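Local coordinates for aspartate aminotransferase (Plasmodium falciparum, PDB 3K7Y), which probably interconverts L-aspartate plus 2-oxoglutarate and oxaloacetate plus L-glutamate as a homodimeric aminotransferase that uses pyridoxal 5'-phosphate, at residues 135-138 against 139-143; 264-267 against 268-272; 307-310 against 311-315. All blocks are in the same frame, centred on the assembly; numbering follows the deposited sequence.

All three contacts are local, each between adjoining segments, so none closes a long loop. They lie in series along the chain, and none nests in or crosses another. Contact 1 comes first, at the C-terminal end of helix 133-140, the helix between strands 124-128 and 145-153 of the large mixed sheet. Contact 2 joins the loop after strand 258-264 of that sheet to the start of helix 268-283. Contact 3 lies near the start of the long helix 304-335. Contacts 1 and 3 sit on opposite sides of the chain's centre, with their own centres about 36 Å apart. Contacts 1 and 2 both touch the second subunit; contact 3 touches no other chain.

Contact 1: residues 135-138 against 139-143; sequences HVNM and IESRG
Ser141 and Asn137 meet at the C-terminal end of helix 133-140, the helix of a beta-alpha-beta unit between strands 124-128 and 145-153. The backbone bonds come first. Glu140 N donates to Val136 O at 2.9 Å, and Ser141 N donates to Asn137 O at 3.1 Å. The chain then leaves the helix through a type I beta turn from Glu140 to Gly143.

Two side chains add polar bonds to carbonyls of the last turn. Ser141 OG donates to Asn137 O at 2.6 Å. Its chi1 of 63° sets OG between its own backbone N and carbonyl carbon, folded back toward the helix. Asn137 O thus accepts twice, from Ser141 N and OG, which reach it from opposite faces of its plane. Arg142 NE makes a weak bond to Met138 O at 3.1 Å, bent to 128° at the hydrogen. The guanidinium also has a long, weak ion pair with Glu115.

The remaining side-chain packing runs along the helix. Met138 and Arg142 lie side by side, with Met138 CE 4.2 Å from Arg142 NH2. Phe285 of the second subunit packs on both. Met138 also touches Thr107, a residue that binds pyridoxal phosphate, and His135 stands edge-to-face with Tyr132, another such residue. This face of the helix therefore borders the cofactor pocket. On another side, Val136 and Glu140 point the same way beside Leu146 of strand 145-153, with Val136 CG1 3.7 Å from Glu140 OE1.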
ATOM      1  N   HIS A 135       0.725  -7.027  15.717  1.00 51.53           N
ATOM      2  CA  HIS A 135      -0.558  -7.688  15.861  1.00 51.69           C
ATOM      3  C   HIS A 135      -1.397  -6.980  16.929  1.00 51.99           C
ATOM      4  O   HIS A 135      -2.559  -6.637  16.683  1.00 52.40           O
ATOM      5  CB  HIS A 135      -0.418  -9.170  16.236  1.00 52.61           C
ATOM      6  CG  HIS A 135       0.138 -10.043  15.148  1.00 53.89           C
ATOM      7  ND1 HIS A 135       0.337  -9.603  13.854  1.00 55.23           N
ATOM      8  CD2 HIS A 135       0.512 -11.343  15.163  1.00 55.12           C
ATOM      9  CE1 HIS A 135       0.833 -10.587  13.125  1.00 53.99           C
ATOM     10  NE2 HIS A 135       0.947 -11.654  13.895  1.00 55.28           N
ATOM     11  N   VAL A 136      -0.823  -6.745  18.111  1.00 52.04           N
ATOM     12  CA  VAL A 136      -1.571  -6.069  19.172  1.00 52.29           C
ATOM     13  C   VAL A 136      -2.132  -4.765  18.630  1.00 52.23           C
ATOM     14  O   VAL A 136      -3.355  -4.566  18.676  1.00 52.77           O
ATOM     15  CB  VAL A 136      -0.755  -5.792  20.445  1.00 52.83           C
ATOM     16  CG1 VAL A 136      -1.599  -5.071  21.447  1.00 53.65           C
ATOM     17  CG2 VAL A 136      -0.267  -7.076  21.063  1.00 53.61           C
ATOM     18  N   ASN A 137      -1.255  -3.907  18.094  1.00 51.51           N
ATOM     19  CA  ASN A 137      -1.673  -2.582  17.610  1.00 51.53           C
ATOM     20  C   ASN A 137      -2.714  -2.668  16.497  1.00 50.55           C
ATOM     21  O   ASN A 137      -3.725  -1.976  16.517  1.00 50.27           O
ATOM     22  CB  ASN A 137      -0.475  -1.739  17.131  1.00 51.54           C
ATOM     23  CG  ASN A 137      -0.856  -0.265  16.854  1.00 52.48           C
ATOM     24  OD1 ASN A 137      -1.155   0.494  17.778  1.00 56.25           O
ATOM     25  ND2 ASN A 137      -0.849   0.128  15.593  1.00 49.92           N
ATOM     26  N   MET A 138      -2.452  -3.534  15.535  1.00 49.79           N
ATOM     27  CA  MET A 138      -3.331  -3.667  14.387  1.00 50.35           C
ATOM     28  C   MET A 138      -4.721  -4.184  14.779  1.00 50.91           C
ATOM     29  O   MET A 138      -5.734  -3.685  14.290  1.00 51.27           O
ATOM     30  CB  MET A 138      -2.720  -4.592  13.352  1.00 49.85           C
ATOM     31  CG  MET A 138      -1.430  -4.131  12.753  1.00 51.15           C
ATOM     32  SD  MET A 138      -1.377  -5.021  11.199  1.00 57.53           S
ATOM     33  CE  MET A 138      -1.612  -3.686  10.044  1.00 58.04           C
ATOM     34  N   ILE A 139      -4.763  -5.188  15.656  1.00 51.21           N
ATOM     35  CA  ILE A 139      -6.026  -5.743  16.109  1.00 51.41           C
ATOM     36  C   ILE A 139      -6.812  -4.717  16.902  1.00 52.54           C
ATOM     37  O   ILE A 139      -7.958  -4.420  16.570  1.00 52.95           O
ATOM     38  CB  ILE A 139      -5.828  -6.993  16.977  1.00 51.38           C
ATOM     39  CG1 ILE A 139      -5.640  -8.219  16.093  1.00 50.30           C
ATOM     40  CG2 ILE A 139      -7.048  -7.221  17.861  1.00 51.63           C
ATOM     41  CD1 ILE A 139      -4.242  -8.706  15.994  1.00 48.76           C
ATOM     42  N   GLU A 140      -6.171  -4.178  17.936  1.00 53.21           N
ATOM     43  CA  GLU A 140      -6.836  -3.396  18.957  1.00 54.46           C
ATOM     44  C   GLU A 140      -7.347  -2.102  18.400  1.00 54.18           C
ATOM     45  O   GLU A 140      -8.527  -1.776  18.532  1.00 55.10           O
ATOM     46  CB  GLU A 140      -5.877  -3.117  20.102  1.00 55.52           C
ATOM     47  CG  GLU A 140      -5.789  -4.252  21.132  1.00 58.54           C
ATOM     48  CD  GLU A 140      -5.601  -3.692  22.525  1.00 62.74           C
ATOM     49  OE1 GLU A 140      -4.490  -3.158  22.773  1.00 63.57           O
ATOM     50  OE2 GLU A 140      -6.572  -3.741  23.339  1.00 64.40           O
ATOM     51  N   SER A 141      -6.466  -1.365  17.754  1.00 53.43           N
ATOM     52  CA  SER A 141      -6.865  -0.088  17.176  1.00 53.47           C
ATOM     53  C   SER A 141      -7.984  -0.172  16.132  1.00 53.32           C
ATOM     54  O   SER A 141      -8.333   0.846  15.552  1.00 54.18           O
ATOM     55  CB  SER A 141      -5.652   0.715  16.657  1.00 52.91           C
ATOM     56  OG  SER A 141      -4.969   0.064  15.595  1.00 51.47           O
ATOM     57  N   ARG A 142      -8.569  -1.351  15.896  1.00 53.26           N
ATOM     58  CA  ARG A 142      -9.887  -1.403  15.211  1.00 53.22           C
ATOM     59  C   ARG A 142     -11.005  -2.058  16.003  1.00 54.51           C
ATOM     60  O   ARG A 142     -11.968  -2.580  15.433  1.00 54.66           O
ATOM     61  CB  ARG A 142      -9.823  -1.900  13.760  1.00 52.03           C
ATOM     62  CG  ARG A 142      -9.004  -3.105  13.494  1.00 50.33           C
ATOM     63  CD  ARG A 142      -8.623  -3.143  12.020  1.00 47.51           C
ATOM     64  NE  ARG A 142      -7.278  -2.636  11.805  1.00 47.35           N
ATOM     65  CZ  ARG A 142      -6.687  -2.547  10.613  1.00 48.13           C
ATOM     66  NH1 ARG A 142      -7.329  -2.913   9.507  1.00 47.43           N
ATOM     67  NH2 ARG A 142      -5.453  -2.067  10.525  1.00 47.18           N
ATOM     68  N   GLY A 143     -10.884  -1.977  17.325  1.00 55.91           N
ATOM     69  CA  GLY A 143     -11.945  -2.372  18.249  1.00 58.26           C
ATOM     70  C   GLY A 143     -12.401  -3.821  18.175  1.00 58.84           C
ATOM     71  O   GLY A 143     -13.609  -4.094  18.096  1.00 59.89           O
TER

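Contact 2: residues 264-267 against 268-272; sequences VCKN and QEEKK
Asn267 caps helix 268-283 by meeting Glu269 and Glu270, where the chain comes out of strand 258-264 of the large mixed sheet. It holds the N-cap position, and its side chain accepts from the first turn. OD1 takes a bond from Glu269 N at 3.0 Å, though Glu269 N is less surely placed and the exact geometry is uncertain. It takes a weak one from Glu270 N at 2.7 Å with an angle of only 126°. A chi1 of 56° puts CG between the backbone N and the carbonyl carbon, and OD1 is thereby turned over the opening turn.

The backbone carbonyl of the same residue also serves the helix. Glu270 N donates to Asn267 O at 3.0 Å from well above the carbonyl plane. Lys271 N adds a longer, weak bond to that oxygen. Glu270 N is thus shared between both oxygens of Asn267.

The Glu270 side chain reaches back to the loop, and its OE2 accepts a weak bond from Lys266 N at 3.4 Å. The aliphatic part of Lys266 passes the carboxylate, with CD 3.4 Å from Glu270 OE1. Lys266 NZ is 4.8 Å from Glu270 OE1, too far for a salt bridge, so any attraction is probably modest. Asp2 and Leu5 of the second subunit pack on Lys266 and Glu270 respectively.

Cys265 adds the apolar contact: its CB lies 4.0 Å from Glu270 CB.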
ATOM      1  N   VAL A 264      -8.674 -20.090   2.281  1.00 72.14           N
ATOM      2  CA  VAL A 264      -9.098 -21.396   1.789  1.00 76.10           C
ATOM      3  C   VAL A 264     -10.624 -21.449   1.772  1.00 78.34           C
ATOM      4  O   VAL A 264     -11.270 -21.200   2.791  1.00 78.11           O
ATOM      5  CB  VAL A 264      -8.472 -22.553   2.633  1.00 76.54           C
ATOM      6  CG1 VAL A 264      -9.187 -23.873   2.391  1.00 78.95           C
ATOM      7  CG2 VAL A 264      -6.978 -22.705   2.329  1.00 76.32           C
ATOM      8  N   CYS A 265     -11.189 -21.764   0.606  1.00 81.68           N
ATOM      9  CA  CYS A 265     -12.644 -21.712   0.393  1.00 84.72           C
ATOM     10  C   CYS A 265     -13.298 -23.075   0.114  1.00 87.78           C
ATOM     11  O   CYS A 265     -12.700 -23.945  -0.517  1.00 88.85           O
ATOM     12  CB  CYS A 265     -12.977 -20.745  -0.747  1.00 85.05           C
ATOM     13  SG  CYS A 265     -12.382 -19.061  -0.497  1.00 84.65           S
ATOM     14  N   LYS A 266     -14.536 -23.232   0.577  1.00 89.87           N
ATOM     15  CA  LYS A 266     -15.319 -24.458   0.381  1.00 93.52           C
ATOM     16  C   LYS A 266     -15.415 -24.914  -1.092  1.00 95.98           C
ATOM     17  O   LYS A 266     -15.078 -26.063  -1.419  1.00 97.74           O
ATOM     18  CB  LYS A 266     -16.716 -24.300   0.995  1.00 94.50           C
ATOM     19  CG  LYS A 266     -16.742 -24.328   2.535  1.00 94.92           C
ATOM     20  CD  LYS A 266     -17.974 -23.612   3.145  1.00 97.56           C
ATOM     21  CE  LYS A 266     -19.302 -23.833   2.357  1.00101.07           C
ATOM     22  NZ  LYS A 266     -19.728 -25.261   2.190  1.00103.58           N
ATOM     23  N   ASN A 267     -15.862 -24.023  -1.977  1.00 96.36           N
ATOM     24  CA  ASN A 267     -15.974 -24.365  -3.397  1.00 98.56           C
ATOM     25  C   ASN A 267     -15.456 -23.284  -4.346  1.00 97.99           C
ATOM     26  O   ASN A 267     -15.189 -22.152  -3.938  1.00 95.57           O
ATOM     27  CB  ASN A 267     -17.414 -24.773  -3.750  1.00100.97           C
ATOM     28  CG  ASN A 267     -18.439 -23.712  -3.382  1.00 99.73           C
ATOM     29  OD1 ASN A 267     -18.227 -22.523  -3.599  1.00 97.61           O
ATOM     30  ND2 ASN A 267     -19.565 -24.147  -2.828  1.00100.03           N
ATOM     31  N   GLN A 268     -15.325 -23.659  -5.614  1.00100.35           N
ATOM     32  CA  GLN A 268     -14.885 -22.772  -6.690  1.00100.63           C
ATOM     33  C   GLN A 268     -15.768 -21.510  -6.806  1.00100.02           C
ATOM     34  O   GLN A 268     -15.440 -20.576  -7.547  1.00100.00           O
ATOM     35  CB  GLN A 268     -14.886 -23.542  -8.020  1.00104.02           C
ATOM     36  CG  GLN A 268     -14.612 -25.067  -7.897  1.00106.56           C
ATOM     37  CD  GLN A 268     -15.184 -25.894  -9.056  1.00111.19           C
ATOM     38  OE1 GLN A 268     -16.301 -25.653  -9.527  1.00112.78           O
ATOM     39  NE2 GLN A 268     -14.418 -26.883  -9.507  1.00113.36           N
ATOM     40  N   GLU A 269     -16.871 -21.486  -6.052  1.00 99.48           N
ATOM     41  CA  GLU A 269     -17.875 -20.418  -6.130  1.00 98.81           C
ATOM     42  C   GLU A 269     -17.895 -19.511  -4.899  1.00 95.08           C
ATOM     43  O   GLU A 269     -18.478 -18.436  -4.933  1.00 94.56           O
ATOM     44  CB  GLU A 269     -19.272 -21.009  -6.359  1.00101.92           C
ATOM     45  CG  GLU A 269     -19.428 -21.857  -7.640  1.00106.59           C
ATOM     46  CD  GLU A 269     -19.002 -23.329  -7.477  1.00109.22           C
ATOM     47  OE1 GLU A 269     -18.476 -23.908  -8.459  1.00111.52           O
ATOM     48  OE2 GLU A 269     -19.204 -23.912  -6.386  1.00108.74           O
ATOM     49  N   GLU A 270     -17.287 -19.964  -3.807  1.00 92.38           N
ATOM     50  CA  GLU A 270     -17.023 -19.100  -2.654  1.00 88.68           C
ATOM     51  C   GLU A 270     -15.782 -18.264  -2.945  1.00 85.65           C
ATOM     52  O   GLU A 270     -15.746 -17.070  -2.639  1.00 84.39           O
ATOM     53  CB  GLU A 270     -16.820 -19.908  -1.370  1.00 88.02           C
ATOM     54  CG  GLU A 270     -18.010 -19.901  -0.426  1.00 89.21           C
ATOM     55  CD  GLU A 270     -17.648 -20.379   0.983  1.00 89.91           C
ATOM     56  OE1 GLU A 270     -18.581 -20.581   1.798  1.00 91.49           O
ATOM     57  OE2 GLU A 270     -16.441 -20.557   1.283  1.00 88.46           O
ATOM     58  N   LYS A 271     -14.772 -18.902  -3.536  1.00 84.06           N
ATOM     59  CA  LYS A 271     -13.606 -18.204  -4.072  1.00 81.08           C
ATOM     60  C   LYS A 271     -14.063 -16.904  -4.777  1.00 80.30           C
ATOM     61  O   LYS A 271     -13.629 -15.809  -4.393  1.00 78.58           O
ATOM     62  CB  LYS A 271     -12.821 -19.135  -5.017  1.00 82.39           C
ATOM     63  CG  LYS A 271     -11.334 -18.827  -5.205  1.00 79.84           C
ATOM     64  CD  LYS A 271     -11.053 -18.033  -6.473  1.00 80.41           C
ATOM     65  CE  LYS A 271     -11.098 -18.898  -7.740  1.00 83.28           C
ATOM     66  NZ  LYS A 271      -9.821 -19.610  -8.001  1.00 82.73           N
ATOM     67  N   LYS A 272     -14.972 -17.024  -5.757  1.00 80.92           N
ATOM     68  CA  LYS A 272     -15.464 -15.873  -6.539  1.00 79.74           C
ATOM     69  C   LYS A 272     -16.034 -14.742  -5.698  1.00 77.00           C
ATOM     70  O   LYS A 272     -15.793 -13.591  -6.003  1.00 76.05           O
ATOM     71  CB  LYS A 272     -16.510 -16.287  -7.586  1.00 83.08           C
ATOM     72  CG  LYS A 272     -15.960 -16.591  -8.998  1.00 84.83           C
ATOM     73  CD  LYS A 272     -16.796 -15.906 -10.106  1.00 84.63           C
ATOM     74  CE  LYS A 272     -16.800 -16.703 -11.407  1.00 85.75           C
ATOM     75  NZ  LYS A 272     -17.890 -17.716 -11.427  1.00 86.05           N
TER

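Contact 3: residues 307-310 against 311-315; sequences KLNW and IKELS
Trp310 O accepts from Leu314 N at 2.7 Å, and Lys307 O accepts from Ile311 N at 2.8 Å. Both donors lie nearly in line with the carbonyl bond. Lys312 N to Leu308 O is longer, at 3.2 Å, and its donor sits above the carbonyl plane. Glu313 N to Asn309 O is weak. The Glu313 carboxylate crosses the Asn309 amide obliquely, with their planes 29° apart, but no bond joins them. Instead Glu313 OE1 is hydrogen-bonded to Ser51.

The indole lies alongside Leu314, one turn on. With chi1 at 166°, Trp310 CG is anti to the backbone N, and one ring face meets Leu314 CB, 4.2 Å above the plane and toward the rim. Its NE1 is hydrogen-bonded to Asn250 O, while Phe49 stands edge-to-face with the ring. Trp310 CE3 approaches Ile311 CG1 at 4.1 Å. Ile311 runs beside Lys307, its CD1 3.7 Å from Lys307 CE.

The i to i+4 backbone bonds are those of a regular alpha helix. Here they belong to an early part of the long helix 304-335, whose tryptophan anchors it to the loop just after the cofactor-binding Lys249.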
ATOM      1  N   LYS A 307      14.943 -19.818  -8.965  1.00 96.11           N
ATOM      2  CA  LYS A 307      14.297 -20.418  -7.804  1.00 93.80           C
ATOM      3  C   LYS A 307      15.294 -21.321  -7.081  1.00 94.43           C
ATOM      4  O   LYS A 307      15.480 -21.206  -5.873  1.00 93.11           O
ATOM      5  CB  LYS A 307      13.020 -21.179  -8.190  1.00 93.45           C
ATOM      6  CG  LYS A 307      11.980 -21.257  -7.058  1.00 91.29           C
ATOM      7  CD  LYS A 307      10.855 -22.258  -7.324  1.00 91.98           C
ATOM      8  CE  LYS A 307      11.299 -23.696  -7.045  1.00 95.30           C
ATOM      9  NZ  LYS A 307      10.622 -24.734  -7.889  1.00 96.54           N
ATOM     10  N   LEU A 308      15.968 -22.180  -7.838  1.00 96.53           N
ATOM     11  CA  LEU A 308      16.958 -23.110  -7.289  1.00 97.47           C
ATOM     12  C   LEU A 308      18.204 -22.411  -6.753  1.00 97.28           C
ATOM     13  O   LEU A 308      18.754 -22.814  -5.728  1.00 97.13           O
ATOM     14  CB  LEU A 308      17.337 -24.163  -8.333  1.00100.42           C
ATOM     15  CG  LEU A 308      16.279 -25.239  -8.611  1.00101.00           C
ATOM     16  CD1 LEU A 308      16.358 -25.740 -10.051  1.00103.41           C
ATOM     17  CD2 LEU A 308      16.394 -26.402  -7.608  1.00101.04           C
ATOM     18  N   ASN A 309      18.645 -21.367  -7.447  1.00 97.24           N
ATOM     19  CA  ASN A 309      19.763 -20.554  -6.977  1.00 97.01           C
ATOM     20  C   ASN A 309      19.380 -19.777  -5.719  1.00 93.67           C
ATOM     21  O   ASN A 309      20.211 -19.582  -4.839  1.00 93.57           O
ATOM     22  CB  ASN A 309      20.260 -19.615  -8.089  1.00 98.78           C
ATOM     23  CG  ASN A 309      21.370 -18.661  -7.632  1.00 99.76           C
ATOM     24  OD1 ASN A 309      22.214 -18.999  -6.790  1.00 99.56           O
ATOM     25  ND2 ASN A 309      21.371 -17.455  -8.206  1.00100.41           N
ATOM     26  N   TRP A 310      18.123 -19.348  -5.627  1.00 90.82           N
ATOM     27  CA  TRP A 310      17.656 -18.661  -4.431  1.00 87.59           C
ATOM     28  C   TRP A 310      17.497 -19.622  -3.266  1.00 86.72           C
ATOM     29  O   TRP A 310      18.152 -19.426  -2.247  1.00 86.86           O
ATOM     30  CB  TRP A 310      16.366 -17.885  -4.673  1.00 85.73           C
ATOM     31  CG  TRP A 310      15.682 -17.435  -3.395  1.00 82.10           C
ATOM     32  CD1 TRP A 310      16.169 -16.565  -2.459  1.00 80.71           C
ATOM     33  CD2 TRP A 310      14.384 -17.831  -2.934  1.00 78.38           C
ATOM     34  NE1 TRP A 310      15.260 -16.407  -1.440  1.00 77.68           N
ATOM     35  CE2 TRP A 310      14.156 -17.171  -1.710  1.00 75.97           C
ATOM     36  CE3 TRP A 310      13.391 -18.683  -3.437  1.00 76.97           C
ATOM     37  CZ2 TRP A 310      12.981 -17.338  -0.983  1.00 73.53           C
ATOM     38  CZ3 TRP A 310      12.227 -18.851  -2.713  1.00 74.28           C
ATOM     39  CH2 TRP A 310      12.031 -18.181  -1.500  1.00 72.58           C
ATOM     40  N   ILE A 311      16.648 -20.650  -3.410  1.00 86.05           N
ATOM     41  CA  ILE A 311      16.476 -21.698  -2.373  1.00 85.18           C
ATOM     42  C   ILE A 311      17.798 -22.125  -1.718  1.00 86.32           C
ATOM     43  O   ILE A 311      17.869 -22.272  -0.487  1.00 85.47           O
ATOM     44  CB  ILE A 311      15.802 -22.975  -2.919  1.00 85.99           C
ATOM     45  CG1 ILE A 311      14.381 -22.697  -3.375  1.00 84.40           C
ATOM     46  CG2 ILE A 311      15.783 -24.079  -1.860  1.00 85.71           C
ATOM     47  CD1 ILE A 311      13.885 -23.724  -4.367  1.00 86.17           C
ATOM     48  N   LYS A 312      18.825 -22.327  -2.549  1.00 88.16           N
ATOM     49  CA  LYS A 312      20.157 -22.676  -2.073  1.00 89.70           C
ATOM     50  C   LYS A 312      20.735 -21.599  -1.151  1.00 88.32           C
ATOM     51  O   LYS A 312      20.996 -21.890   0.012  1.00 87.78           O
ATOM     52  CB  LYS A 312      21.108 -23.011  -3.236  1.00 92.82           C
ATOM     53  CG  LYS A 312      21.061 -24.479  -3.748  1.00 95.63           C
ATOM     54  CD  LYS A 312      21.807 -25.464  -2.825  1.00 97.88           C
ATOM     55  CE  LYS A 312      22.011 -26.855  -3.466  1.00101.37           C
ATOM     56  NZ  LYS A 312      23.387 -27.122  -4.033  1.00104.11           N
ATOM     57  N   GLU A 313      20.916 -20.370  -1.649  1.00 87.93           N
ATOM     58  CA  GLU A 313      21.417 -19.257  -0.814  1.00 87.00           C
ATOM     59  C   GLU A 313      20.549 -19.127   0.442  1.00 84.06           C
ATOM     60  O   GLU A 313      21.049 -18.826   1.532  1.00 83.68           O
ATOM     61  CB  GLU A 313      21.416 -17.913  -1.563  1.00 87.29           C
ATOM     62  CG  GLU A 313      22.215 -17.825  -2.878  1.00 91.97           C
ATOM     63  CD  GLU A 313      21.870 -16.555  -3.690  1.00 94.94           C
ATOM     64  OE1 GLU A 313      21.281 -16.670  -4.798  1.00 96.22           O
ATOM     65  OE2 GLU A 313      22.173 -15.437  -3.207  1.00 95.20           O
ATOM     66  N   LEU A 314      19.247 -19.366   0.273  1.00 81.83           N
ATOM     67  CA  LEU A 314      18.313 -19.390   1.376  1.00 78.98           C
ATOM     68  C   LEU A 314      18.672 -20.496   2.352  1.00 78.98           C
ATOM     69  O   LEU A 314      18.805 -20.238   3.547  1.00 78.16           O
ATOM     70  CB  LEU A 314      16.876 -19.552   0.875  1.00 77.94           C
ATOM     71  CG  LEU A 314      15.707 -19.487   1.878  1.00 76.15           C
ATOM     72  CD1 LEU A 314      15.569 -20.815   2.662  1.00 78.00           C
ATOM     73  CD2 LEU A 314      15.776 -18.282   2.829  1.00 72.51           C
ATOM     74  N   SER A 315      18.826 -21.722   1.859  1.00 79.99           N
ATOM     75  CA  SER A 315      19.218 -22.840   2.730  1.00 80.39           C
ATOM     76  C   SER A 315      20.577 -22.616   3.407  1.00 81.29           C
ATOM     77  O   SER A 315      20.744 -22.916   4.596  1.00 80.70           O
ATOM     78  CB  SER A 315      19.221 -24.158   1.971  1.00 82.08           C
ATOM     79  OG  SER A 315      19.018 -25.219   2.876  1.00 81.37           O
TER